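Local atomic coordinates of N-acetylmuramoyl-L-alanine amidase (Mycobacteroides abscessus, PDB entry 7AGL), a protein that is a zinc-dependent peptidoglycan amidase that probably cleaves the amide bond between N-acetylmuramic acid and L-alanine in mycobacterial cell walls. Residues 57-62 with 73-78; 52-57 with 198-203; 162-165 with 169-172; 99-104 with 135-140; 22-27 with 81-86. All coordinates share one frame; numbering follows the deposited sequence.

Contact 1 of 5, residues 57-62 with 73-78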
# COMPACT_ATOMS: atom_id res chain seq x y z
N ASN A 57 7.97 8.46 1.59
CA ASN A 57 9.38 8.24 1.31
C ASN A 57 9.62 6.85 0.76
O ASN A 57 10.46 6.67 -0.13
CB ASN A 57 10.19 8.52 2.56
CG ASN A 57 10.43 10.02 2.74
OD1 ASN A 57 9.89 10.64 3.63
ND2 ASN A 57 11.22 10.60 1.84
N THR A 58 8.90 5.84 1.25
CA THR A 58 9.09 4.51 0.69
C THR A 58 8.61 4.44 -0.75
O THR A 58 9.28 3.82 -1.59
CB THR A 58 8.40 3.47 1.57
OG1 THR A 58 8.94 3.59 2.89
CG2 THR A 58 8.68 2.05 1.03
N VAL A 59 7.47 5.06 -1.06
CA VAL A 59 6.99 5.08 -2.44
C VAL A 59 7.98 5.79 -3.36
O VAL A 59 8.20 5.36 -4.49
CB VAL A 59 5.58 5.70 -2.52
CG1 VAL A 59 5.25 6.14 -3.95
CG2 VAL A 59 4.55 4.66 -1.99
N LEU A 60 8.60 6.88 -2.90
CA LEU A 60 9.58 7.55 -3.75
C LEU A 60 10.72 6.60 -4.13
O LEU A 60 11.21 6.62 -5.27
CB LEU A 60 10.15 8.80 -3.08
CG LEU A 60 9.16 9.94 -2.80
CD1 LEU A 60 9.90 11.11 -2.20
CD2 LEU A 60 8.45 10.34 -4.07
N LEU A 61 11.14 5.76 -3.19
CA LEU A 61 12.21 4.81 -3.47
C LEU A 61 11.74 3.71 -4.41
O LEU A 61 12.48 3.31 -5.32
CB LEU A 61 12.75 4.22 -2.16
CG LEU A 61 13.37 5.23 -1.20
CD1 LEU A 61 13.66 4.53 0.12
CD2 LEU A 61 14.66 5.84 -1.78
N ILE A 62 10.51 3.21 -4.21
CA ILE A 62 9.94 2.24 -5.14
C ILE A 62 9.89 2.82 -6.55
O ILE A 62 10.30 2.16 -7.52
CB ILE A 62 8.54 1.80 -4.68
CG1 ILE A 62 8.62 1.05 -3.34
CG2 ILE A 62 7.90 0.91 -5.72
CD1 ILE A 62 7.26 0.87 -2.68
N THR A 73 5.61 4.78 -14.46
CA THR A 73 5.08 4.91 -13.10
C THR A 73 4.24 6.17 -12.94
O THR A 73 4.42 7.16 -13.64
CB THR A 73 6.19 4.94 -12.04
OG1 THR A 73 7.05 6.06 -12.28
CG2 THR A 73 7.02 3.64 -12.07
N ALA A 74 3.35 6.11 -11.95
CA ALA A 74 2.60 7.27 -11.50
C ALA A 74 2.33 7.11 -10.02
O ALA A 74 2.47 6.02 -9.45
CB ALA A 74 1.28 7.44 -12.28
N MET A 75 1.96 8.22 -9.38
CA MET A 75 1.65 8.26 -7.96
C MET A 75 0.30 8.93 -7.77
O MET A 75 -0.17 9.68 -8.62
CB MET A 75 2.73 9.02 -7.16
CG MET A 75 4.11 8.37 -7.22
SD MET A 75 5.31 9.27 -6.21
CE MET A 75 5.14 10.96 -6.81
N THR A 76 -0.31 8.66 -6.61
CA THR A 76 -1.62 9.21 -6.26
C THR A 76 -1.54 10.51 -5.46
O THR A 76 -2.59 11.10 -5.19
CB THR A 76 -2.42 8.21 -5.44
OG1 THR A 76 -1.62 7.83 -4.30
CG2 THR A 76 -2.76 6.98 -6.26
N ARG A 77 -0.35 10.94 -5.05
CA ARG A 77 -0.22 12.27 -4.47
C ARG A 77 1.16 12.82 -4.79
O ARG A 77 2.07 12.07 -5.17
CB ARG A 77 -0.47 12.29 -2.96
CG ARG A 77 0.50 11.48 -2.12
CD ARG A 77 0.20 11.71 -0.66
NE ARG A 77 0.65 10.66 0.26
CZ ARG A 77 1.46 10.84 1.30
NH1 ARG A 77 2.05 12.03 1.53
NH2 ARG A 77 1.72 9.83 2.11
N GLY A 78 1.30 14.13 -4.63
CA GLY A 78 2.47 14.86 -5.07
C GLY A 78 3.28 15.52 -3.96
O GLY A 78 4.26 16.21 -4.25
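Met75 slides its thioether past the side chain of Val59, the two running in opposite directions, and meets Leu60 nearly at a right angle. The pairing belongs to a beta-alpha-beta crossover: strand 9-14 lies parallel to strand 72-75, at one edge of the mixed sheet, and helix 51-68 forms part of the link between them. Val59 and Met75 mark the closest backbone approach, 8.3 Å between CA atoms, which leaves room for a slim branched residue on the helix and a long flexible one on the strand. Val59 CG1 does the touching, lying 4.1 Å from Met75 CG. It is the methyl that stands across from the backbone N (chi1 162°), while the residue also rests on Leu12 and Pro14 of the neighbouring strand. Leu60 starts out pointing away from the strand, but the extra carbon of leucine lets CD2 reach the sulfur all the same. Met75 suits the strand position because its unbranched chain runs straight as far as SD and then bends at chi3 (-52°). The sulfur is polarisable and adapts to methyl groups arriving from two directions. Further along the chain, Arg77 turns its guanidinium to the carbonyl oxygens of Pro14 and His52, with Asp80 as a salt-bridge partner. At the centre of the contact, Met75 SD stands 3.9 Å from both Val59 CG1 and Leu60 CD2.

Contact 2 of 5, residues 52-57 with 198-203; sequences HTFTWN and EGRSKY
Arg200 NH1 is hydrogen-bonded to the carbonyl oxygen of Met194, so the charged end of this side chain is tethered to helix 188-195 while its aliphatic stem lies against Phe54. The arginine and phenylalanine side chains pass in opposite directions, with Arg200 CG 4.1 Å from Phe54 CE1. A bend at chi3 (-65°) then carries the guanidinium beyond the ring, its plane steeply inclined to the phenyl plane, and Arg200 NE comes to 3.9 Å from Asn57 CB. Arginine suits the place because its long stem can pack against a ring while its polar end finds a partner elsewhere.

These are two helices of the alpha/beta amidase fold that cross at -60°, the axes of these segments 10.7 Å apart. Phe54 bridges the gap with a long, flat side chain whose ring extends toward helix 197-215. Tyr203 CD2 sits at the edge of that ring, near its plane and 3.7 Å from Phe54 CE1. The two side chains cross at about a right angle; their ring planes are 84° apart with centroids separated by 5.7 Å, an oblique pair. Both rings also touch Met194 and Leu182, the latter from strand 177-184, as suits two aromatic residues buried between helices and sheet. The helix carrying Phe54 begins at the zinc ligand Glu51, and the Phe54 side chain lies about 8 Å from the zinc ion.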
# COMPACT_ATOMS: atom_id res chain seq x y z
N HIS A 52 2.13 8.83 7.17
CA HIS A 52 2.09 9.46 5.86
C HIS A 52 3.48 9.80 5.34
O HIS A 52 3.71 9.77 4.12
CB HIS A 52 1.20 10.71 5.87
CG HIS A 52 1.67 11.83 6.77
ND1 HIS A 52 2.58 12.79 6.36
CD2 HIS A 52 1.28 12.19 8.01
CE1 HIS A 52 2.74 13.68 7.33
NE2 HIS A 52 1.97 13.34 8.34
N THR A 53 4.42 10.10 6.23
CA THR A 53 5.79 10.38 5.78
C THR A 53 6.53 9.09 5.42
O THR A 53 7.26 9.03 4.42
CB THR A 53 6.53 11.13 6.87
OG1 THR A 53 5.80 12.33 7.16
CG2 THR A 53 7.93 11.51 6.40
N PHE A 54 6.31 8.03 6.21
CA PHE A 54 6.92 6.75 5.88
C PHE A 54 6.45 6.26 4.51
O PHE A 54 7.27 5.78 3.70
CB PHE A 54 6.57 5.70 6.95
CG PHE A 54 6.84 4.29 6.50
CD1 PHE A 54 8.15 3.79 6.45
CD2 PHE A 54 5.78 3.46 6.09
CE1 PHE A 54 8.41 2.52 6.01
CE2 PHE A 54 6.04 2.18 5.64
CZ PHE A 54 7.35 1.69 5.61
N THR A 55 5.15 6.34 4.24
CA THR A 55 4.65 5.78 2.98
C THR A 55 5.12 6.64 1.81
O THR A 55 5.52 6.11 0.77
CB THR A 55 3.10 5.67 2.99
OG1 THR A 55 2.51 6.98 3.06
CG2 THR A 55 2.60 4.82 4.17
N TRP A 56 5.13 7.96 1.99
CA TRP A 56 5.64 8.86 0.96
C TRP A 56 7.09 8.52 0.59
O TRP A 56 7.42 8.30 -0.58
CB TRP A 56 5.54 10.30 1.47
CG TRP A 56 6.18 11.33 0.60
CD1 TRP A 56 7.29 12.09 0.90
CD2 TRP A 56 5.73 11.77 -0.68
NE1 TRP A 56 7.55 12.98 -0.14
CE2 TRP A 56 6.61 12.78 -1.12
CE3 TRP A 56 4.66 11.39 -1.51
CZ2 TRP A 56 6.45 13.42 -2.35
CZ3 TRP A 56 4.53 12.00 -2.73
CH2 TRP A 56 5.40 13.02 -3.14
N ASN A 57 7.97 8.46 1.59
CA ASN A 57 9.38 8.24 1.31
C ASN A 57 9.62 6.85 0.76
O ASN A 57 10.46 6.67 -0.13
CB ASN A 57 10.19 8.52 2.56
CG ASN A 57 10.43 10.02 2.74
OD1 ASN A 57 9.89 10.64 3.63
ND2 ASN A 57 11.22 10.60 1.84
N GLU A 198 17.99 3.29 5.27
CA GLU A 198 18.28 2.00 4.65
C GLU A 198 17.18 0.98 4.92
O GLU A 198 16.99 0.06 4.12
CB GLU A 198 19.63 1.47 5.14
CG GLU A 198 20.11 0.20 4.44
CD GLU A 198 20.44 0.40 2.97
OE1 GLU A 198 20.42 1.56 2.51
OE2 GLU A 198 20.72 -0.60 2.27
N GLY A 199 16.45 1.13 6.03
CA GLY A 199 15.26 0.31 6.24
C GLY A 199 14.20 0.56 5.18
O GLY A 199 13.62 -0.38 4.62
N ARG A 200 13.95 1.84 4.86
CA ARG A 200 12.97 2.16 3.83
C ARG A 200 13.44 1.67 2.47
O ARG A 200 12.63 1.17 1.67
CB ARG A 200 12.71 3.67 3.82
CG ARG A 200 12.05 4.13 5.11
CD ARG A 200 11.60 5.59 5.02
NE ARG A 200 12.70 6.56 4.88
CZ ARG A 200 13.31 7.12 5.92
NH1 ARG A 200 12.93 6.79 7.15
NH2 ARG A 200 14.29 8.02 5.73
N SER A 201 14.75 1.73 2.21
CA SER A 201 15.30 1.18 0.98
C SER A 201 15.05 -0.33 0.90
O SER A 201 14.65 -0.85 -0.15
CB SER A 201 16.79 1.52 0.88
OG SER A 201 17.34 1.01 -0.32
N LYS A 202 15.30 -1.06 2.00
CA LYS A 202 15.05 -2.51 2.00
C LYS A 202 13.58 -2.84 1.79
O LYS A 202 13.25 -3.77 1.05
CB LYS A 202 15.54 -3.13 3.31
CG LYS A 202 17.02 -3.37 3.38
CD LYS A 202 17.33 -4.22 4.60
CE LYS A 202 18.01 -5.52 4.21
NZ LYS A 202 19.29 -5.26 3.50
N TYR A 203 12.67 -2.12 2.46
CA TYR A 203 11.25 -2.28 2.18
C TYR A 203 10.95 -2.07 0.70
O TYR A 203 10.23 -2.86 0.07
CB TYR A 203 10.42 -1.28 2.98
CG TYR A 203 10.19 -1.61 4.44
CD1 TYR A 203 9.81 -2.90 4.84
CD2 TYR A 203 10.33 -0.63 5.41
CE1 TYR A 203 9.58 -3.18 6.19
CE2 TYR A 203 10.09 -0.90 6.74
CZ TYR A 203 9.72 -2.18 7.13
OH TYR A 203 9.50 -2.43 8.46

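Contact 3 of 5, residues 162-165 with 169-172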
# COMPACT_ATOMS: atom_id res chain seq x y z
N TYR A 162 -4.12 -10.96 3.89
CA TYR A 162 -5.35 -10.56 4.57
C TYR A 162 -6.38 -10.19 3.51
O TYR A 162 -6.25 -9.14 2.88
CB TYR A 162 -5.08 -9.40 5.51
CG TYR A 162 -6.15 -9.13 6.55
CD1 TYR A 162 -7.14 -10.06 6.83
CD2 TYR A 162 -6.17 -7.93 7.24
CE1 TYR A 162 -8.12 -9.79 7.79
CE2 TYR A 162 -7.14 -7.65 8.18
CZ TYR A 162 -8.10 -8.58 8.46
OH TYR A 162 -9.05 -8.29 9.41
N GLY A 163 -7.37 -11.05 3.30
CA GLY A 163 -8.47 -10.74 2.40
C GLY A 163 -9.54 -9.98 3.15
O GLY A 163 -9.90 -10.35 4.27
N ARG A 164 -10.05 -8.92 2.54
CA ARG A 164 -10.99 -8.11 3.28
C ARG A 164 -11.89 -7.33 2.33
O ARG A 164 -11.56 -7.14 1.16
CB ARG A 164 -10.27 -7.16 4.22
CG ARG A 164 -9.32 -6.23 3.48
CD ARG A 164 -8.30 -5.74 4.47
NE ARG A 164 -8.93 -4.87 5.46
CZ ARG A 164 -8.24 -4.24 6.41
NH1 ARG A 164 -6.93 -4.42 6.48
NH2 ARG A 164 -8.85 -3.44 7.28
N SER A 165 -13.03 -6.90 2.87
CA SER A 165 -14.09 -6.28 2.09
C SER A 165 -14.34 -4.82 2.46
O SER A 165 -15.17 -4.17 1.82
CB SER A 165 -15.39 -7.06 2.26
OG SER A 165 -15.72 -7.13 3.64
N GLY A 169 -10.33 1.49 -1.27
CA GLY A 169 -9.27 1.51 -2.27
C GLY A 169 -9.09 0.16 -2.95
O GLY A 169 -8.63 0.10 -4.10
N LEU A 170 -9.44 -0.92 -2.27
CA LEU A 170 -9.39 -2.24 -2.89
C LEU A 170 -10.68 -2.55 -3.65
O LEU A 170 -10.63 -3.10 -4.75
CB LEU A 170 -9.14 -3.31 -1.83
CG LEU A 170 -7.82 -3.11 -1.06
CD1 LEU A 170 -7.59 -4.28 -0.12
CD2 LEU A 170 -6.64 -2.94 -2.00
N ASN A 171 -11.82 -2.21 -3.05
CA ASN A 171 -13.12 -2.48 -3.67
C ASN A 171 -13.25 -1.80 -5.02
O ASN A 171 -13.94 -2.32 -5.92
CB ASN A 171 -14.25 -2.01 -2.75
CG ASN A 171 -14.25 -2.72 -1.42
OD1 ASN A 171 -13.69 -3.80 -1.28
ND2 ASN A 171 -14.90 -2.12 -0.42
N LEU A 172 -12.66 -0.61 -5.18
CA LEU A 172 -12.86 0.20 -6.38
C LEU A 172 -11.85 -0.11 -7.49
O LEU A 172 -11.91 0.51 -8.56
CB LEU A 172 -12.78 1.70 -6.01
CG LEU A 172 -13.91 2.17 -5.09
CD1 LEU A 172 -13.57 3.56 -4.53
CD2 LEU A 172 -15.25 2.20 -5.85
O HOH W 1 -11.65 -4.27 0.62
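Asn171 makes the tight part of this contact, where its ND2 donates to Ser165 O at 3.0 Å with a fairly straight N-H...O angle of 155°. Seen from the amide, the acceptor lies close to its plane; seen from the carbonyl, the donor stands above the plane, 46° out of it, rather than on a lone pair. The amide is gripped from more than one direction. ND2 also donates to Asp30 O, and OD1 accepts from Arg32 NH2, which together hold the rotation of this buried group. Asparagine suits the place, offering donor and acceptor from one short, flat side chain. A water lies 2.8 Å from Asn171 OD1 and 2.9 Å from Arg164 O, although further acceptors nearby compete for its protons.

The remainder is looser. Arg164 CG and Leu170 CD1 are 4.4 Å apart, a light touch between an aliphatic stem and a buried leucine that also rests on Asn120. The CA-CB bond of Ser165 points away, and its backbone carbonyl makes the contact, as fits a small residue at the partly exposed turn. The Arg164 guanidinium, with Tyr162 CE2 3.6 Å above its plane, turns instead to Asp166, its salt-bridge partner, and to Asn120 OD1. All this lies at the edge of the mixed sheet of the alpha/beta amidase fold, where strand 161-164 passes through a short loop into helix 168-171.

Contact 4 of 5, residues 99-104 with 135-140; sequences PDAVVS and LRFAKT
Strand 101-104 and helix 135-140 run at 53° to one another with the axes of these segments 10.8 Å apart, a gap that Phe137 spans. A chi1 of -165° turns the ring out from its helix, and its far end does the touching. Phe137 CE2 approaches Ala101 CB at 3.8 Å, where a single methyl leaves space for the ring, while Phe137 CZ meets Val103 CG2 at 3.6 Å, the valine and phenylalanine side chains crossing at about a right angle. Val102 O lies at the ring's edge, near its plane and 3.5 Å from Phe137 CE2; the weakly positive rim of the ring probably makes a backbone oxygen acceptable there.

This is helix-on-sheet packing in an alpha/beta fold: strand 101-108 is internal to the mixed sheet, and alternate residues Ala101 and Val103 serve the helix layer. The CA-CB bond of Val102 points away from the helix, and its side chain touches Lys177 of the adjacent strand. Helix 197-215 joins in, with Ile211 against Val103 and Tyr214 stacked on Phe137, whose side chain also touches Pro176 and Val178.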
# COMPACT_ATOMS: atom_id res chain seq x y z
N PRO A 99 -3.27 0.74 -15.56
CA PRO A 99 -2.03 0.10 -15.12
C PRO A 99 -2.08 -1.42 -15.19
O PRO A 99 -3.13 -2.06 -15.10
CB PRO A 99 -1.89 0.56 -13.67
CG PRO A 99 -3.30 0.73 -13.21
CD PRO A 99 -4.04 1.27 -14.41
N ASP A 100 -0.89 -2.00 -15.31
CA ASP A 100 -0.75 -3.45 -15.21
C ASP A 100 -0.78 -3.92 -13.77
O ASP A 100 -1.15 -5.07 -13.51
CB ASP A 100 0.56 -3.86 -15.89
CG ASP A 100 0.56 -3.52 -17.38
OD1 ASP A 100 -0.20 -4.17 -18.12
OD2 ASP A 100 1.30 -2.60 -17.80
N ALA A 101 -0.41 -3.05 -12.82
CA ALA A 101 -0.39 -3.36 -11.39
C ALA A 101 -0.42 -2.06 -10.60
O ALA A 101 0.13 -1.04 -11.03
CB ALA A 101 0.83 -4.20 -11.00
N VAL A 102 -1.06 -2.11 -9.42
CA VAL A 102 -1.19 -0.99 -8.49
C VAL A 102 -0.76 -1.46 -7.12
O VAL A 102 -1.22 -2.51 -6.67
CB VAL A 102 -2.64 -0.46 -8.42
CG1 VAL A 102 -2.71 0.72 -7.42
CG2 VAL A 102 -3.12 -0.07 -9.80
N VAL A 103 0.08 -0.69 -6.44
CA VAL A 103 0.51 -1.03 -5.08
C VAL A 103 0.27 0.15 -4.16
O VAL A 103 0.82 1.23 -4.39
CB VAL A 103 1.98 -1.45 -5.02
CG1 VAL A 103 2.37 -1.68 -3.56
CG2 VAL A 103 2.20 -2.71 -5.85
N SER A 104 -0.53 -0.07 -3.12
CA SER A 104 -0.75 0.92 -2.08
C SER A 104 0.14 0.57 -0.90
O SER A 104 0.24 -0.60 -0.52
CB SER A 104 -2.24 0.93 -1.68
OG SER A 104 -2.52 1.86 -0.64
N LEU A 135 -5.60 -12.11 -6.50
CA LEU A 135 -5.12 -13.10 -5.54
C LEU A 135 -3.70 -13.54 -5.88
O LEU A 135 -2.86 -13.70 -4.99
CB LEU A 135 -6.07 -14.30 -5.49
CG LEU A 135 -5.77 -15.36 -4.43
CD1 LEU A 135 -5.69 -14.70 -3.05
CD2 LEU A 135 -6.82 -16.44 -4.46
N ARG A 136 -3.43 -13.77 -7.17
CA ARG A 136 -2.06 -14.13 -7.56
C ARG A 136 -1.08 -13.00 -7.23
O ARG A 136 0.03 -13.27 -6.75
CB ARG A 136 -2.01 -14.47 -9.05
CG ARG A 136 -0.60 -14.65 -9.63
CD ARG A 136 -0.61 -15.23 -11.04
NE ARG A 136 -1.78 -14.81 -11.82
CZ ARG A 136 -1.78 -13.84 -12.73
NH1 ARG A 136 -0.67 -13.17 -13.00
NH2 ARG A 136 -2.91 -13.54 -13.37
N PHE A 137 -1.48 -11.74 -7.45
CA PHE A 137 -0.63 -10.61 -7.07
C PHE A 137 -0.36 -10.63 -5.57
O PHE A 137 0.79 -10.47 -5.13
CB PHE A 137 -1.31 -9.29 -7.48
CG PHE A 137 -0.39 -8.08 -7.47
CD1 PHE A 137 0.99 -8.21 -7.33
CD2 PHE A 137 -0.93 -6.80 -7.59
CE1 PHE A 137 1.81 -7.08 -7.33
CE2 PHE A 137 -0.13 -5.69 -7.59
CZ PHE A 137 1.25 -5.81 -7.46
N ALA A 138 -1.41 -10.84 -4.77
CA ALA A 138 -1.25 -10.83 -3.31
C ALA A 138 -0.29 -11.94 -2.85
O ALA A 138 0.61 -11.69 -2.04
CB ALA A 138 -2.61 -10.99 -2.64
N LYS A 139 -0.50 -13.17 -3.33
CA LYS A 139 0.37 -14.28 -2.93
C LYS A 139 1.80 -14.06 -3.40
O LYS A 139 2.76 -14.35 -2.67
CB LYS A 139 -0.18 -15.59 -3.49
CG LYS A 139 -1.51 -15.99 -2.89
CD LYS A 139 -2.01 -17.29 -3.48
CE LYS A 139 -3.36 -17.67 -2.89
NZ LYS A 139 -3.79 -19.03 -3.33
N THR A 140 1.96 -13.54 -4.62
CA THR A 140 3.30 -13.29 -5.16
C THR A 140 4.03 -12.23 -4.35
O THR A 140 5.21 -12.39 -4.01
CB THR A 140 3.18 -12.87 -6.62
OG1 THR A 140 2.72 -13.99 -7.40
CG2 THR A 140 4.54 -12.40 -7.15

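Contact 5 of 5, residues 22-27 with 81-86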
# COMPACT_ATOMS: atom_id res chain seq x y z
N SER A 22 -11.10 19.20 8.01
CA SER A 22 -12.33 18.46 8.30
C SER A 22 -12.98 17.88 7.06
O SER A 22 -13.95 17.11 7.18
CB SER A 22 -13.32 19.34 9.07
OG SER A 22 -13.75 20.46 8.32
N SER A 23 -12.49 18.21 5.86
CA SER A 23 -13.04 17.59 4.66
C SER A 23 -12.79 16.08 4.63
O SER A 23 -13.50 15.36 3.93
CB SER A 23 -12.45 18.22 3.40
OG SER A 23 -11.07 17.90 3.26
N ILE A 24 -11.79 15.59 5.36
CA ILE A 24 -11.53 14.15 5.31
C ILE A 24 -12.65 13.35 5.95
O ILE A 24 -12.71 12.13 5.76
CB ILE A 24 -10.19 13.74 5.96
CG1 ILE A 24 -10.23 13.93 7.48
CG2 ILE A 24 -9.01 14.47 5.31
CD1 ILE A 24 -9.03 13.26 8.21
N ASN A 25 -13.54 14.00 6.69
CA ASN A 25 -14.65 13.30 7.33
C ASN A 25 -15.87 13.16 6.43
O ASN A 25 -16.83 12.47 6.81
CB ASN A 25 -15.05 14.04 8.61
CG ASN A 25 -13.94 14.04 9.64
OD1 ASN A 25 -13.22 13.05 9.78
ND2 ASN A 25 -13.80 15.15 10.35
N ASN A 26 -15.87 13.79 5.26
CA ASN A 26 -16.98 13.65 4.33
C ASN A 26 -17.03 12.21 3.81
O ASN A 26 -15.99 11.58 3.60
CB ASN A 26 -16.83 14.65 3.19
CG ASN A 26 -17.05 16.08 3.66
OD1 ASN A 26 -17.81 16.34 4.61
ND2 ASN A 26 -16.39 17.02 3.01
N GLN A 27 -18.23 11.70 3.64
CA GLN A 27 -18.40 10.28 3.33
C GLN A 27 -18.36 10.06 1.83
O GLN A 27 -18.98 10.81 1.06
CB GLN A 27 -19.73 9.76 3.88
CG GLN A 27 -19.78 9.65 5.40
CD GLN A 27 -18.87 8.55 5.93
OE1 GLN A 27 -18.96 7.40 5.51
NE2 GLN A 27 -17.98 8.91 6.84
N ASN A 81 2.90 17.26 2.61
CA ASN A 81 2.60 18.32 3.57
C ASN A 81 1.28 19.03 3.35
O ASN A 81 0.98 19.96 4.11
CB ASN A 81 3.76 19.34 3.62
CG ASN A 81 3.89 20.13 2.34
OD1 ASN A 81 3.26 21.17 2.17
ND2 ASN A 81 4.75 19.65 1.45
N LYS A 82 0.45 18.64 2.37
CA LYS A 82 -0.84 19.27 2.12
C LYS A 82 -1.92 18.20 2.02
O LYS A 82 -1.64 16.99 1.94
CB LYS A 82 -0.84 20.09 0.83
CG LYS A 82 0.06 21.32 0.85
CD LYS A 82 -0.34 22.30 1.94
CE LYS A 82 0.60 23.50 1.93
NZ LYS A 82 0.24 24.54 2.92
N LEU A 83 -3.18 18.66 2.01
CA LEU A 83 -4.30 17.76 1.74
C LEU A 83 -4.05 17.00 0.44
O LEU A 83 -3.59 17.58 -0.55
CB LEU A 83 -5.59 18.59 1.64
CG LEU A 83 -6.92 17.82 1.69
CD1 LEU A 83 -7.22 17.37 3.12
CD2 LEU A 83 -8.04 18.71 1.18
N GLY A 84 -4.28 15.68 0.48
CA GLY A 84 -4.16 14.84 -0.70
C GLY A 84 -5.52 14.30 -1.11
O GLY A 84 -6.55 14.65 -0.52
N PRO A 85 -5.56 13.45 -2.13
CA PRO A 85 -6.86 13.00 -2.66
C PRO A 85 -7.56 12.02 -1.73
O PRO A 85 -6.91 11.23 -1.03
CB PRO A 85 -6.51 12.34 -4.00
CG PRO A 85 -5.14 12.85 -4.34
CD PRO A 85 -4.45 13.06 -3.01
N CYS A 86 -8.89 12.07 -1.75
CA CYS A 86 -9.72 11.12 -1.02
C CYS A 86 -9.48 9.69 -1.52
O CYS A 86 -9.02 9.47 -2.63
CB CYS A 86 -11.21 11.46 -1.19
SG CYS A 86 -11.74 13.05 -0.47
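This is a small surface contact between two loops: residues 22-27, in the connection from strand 9-14 to strand 27-29, meet residues 81-86, which lead from strand 72-75 to helix 87-96. Leu83 carries it from the second loop. A chi1 of -166° swings its side chain clear of the backbone N and brings both methyls toward Ser23 and Ile24. Leu83 CD2 lies 3.8 Å from Ser23 OG, and Leu83 CD1 reaches Ile24 CG2 at 4.1 Å, the isoleucine and leucine chains crossing obliquely. The forked end of leucine thus spans two successive residues, and Leu83 also touches Asn17 and Asp21. A crystal neighbour also touches Leu83, so its exact pose in solution may differ.

Ser23 is small and polar, as befits this exposed surface: its hydroxyl bonds to Asp21 OD1 and meets the leucine methyls by packing alone. With Ile24 CG1 between the backbone N and carbonyl carbon (chi1 69°), the longer branch leads away and CG2 is the part that meets Leu83. Residues 22-25 form a short 3-10 segment, with Asn25 N donating to Ser22 O at 3.2 Å and Asn26 N to Ser23 O at 3.1 Å. The loop's backbone is bonded to Gln39 and Cys38, just beyond strand 35-37 of the small antiparallel sheet, and the disulfide from Cys38 to Cys86 fastens that region to the N-cap of helix 87-96.

How the contacts relate
From the N terminus, contact 5 opens first, at 22-27, in the long connection after strand 9-14. Contact 2 opens next, at 52-57, and contact 1 follows on the same helix, the two sharing Asn57. Contact 1 closes at 73-78, tying helix 51-68 to an edge strand of the sheet, and lies within the spans of both contacts 5 and 2. Contact 5 then closes at 81-86, so it crosses contact 2. Contacts 4 and 3 follow in series, both within the span of contact 2, joining helix 132-147 to an inner strand and the opposite edge strand to a short helix. Only at 198-203 does contact 2 close, bringing the C-terminal helix back to helix 51-68.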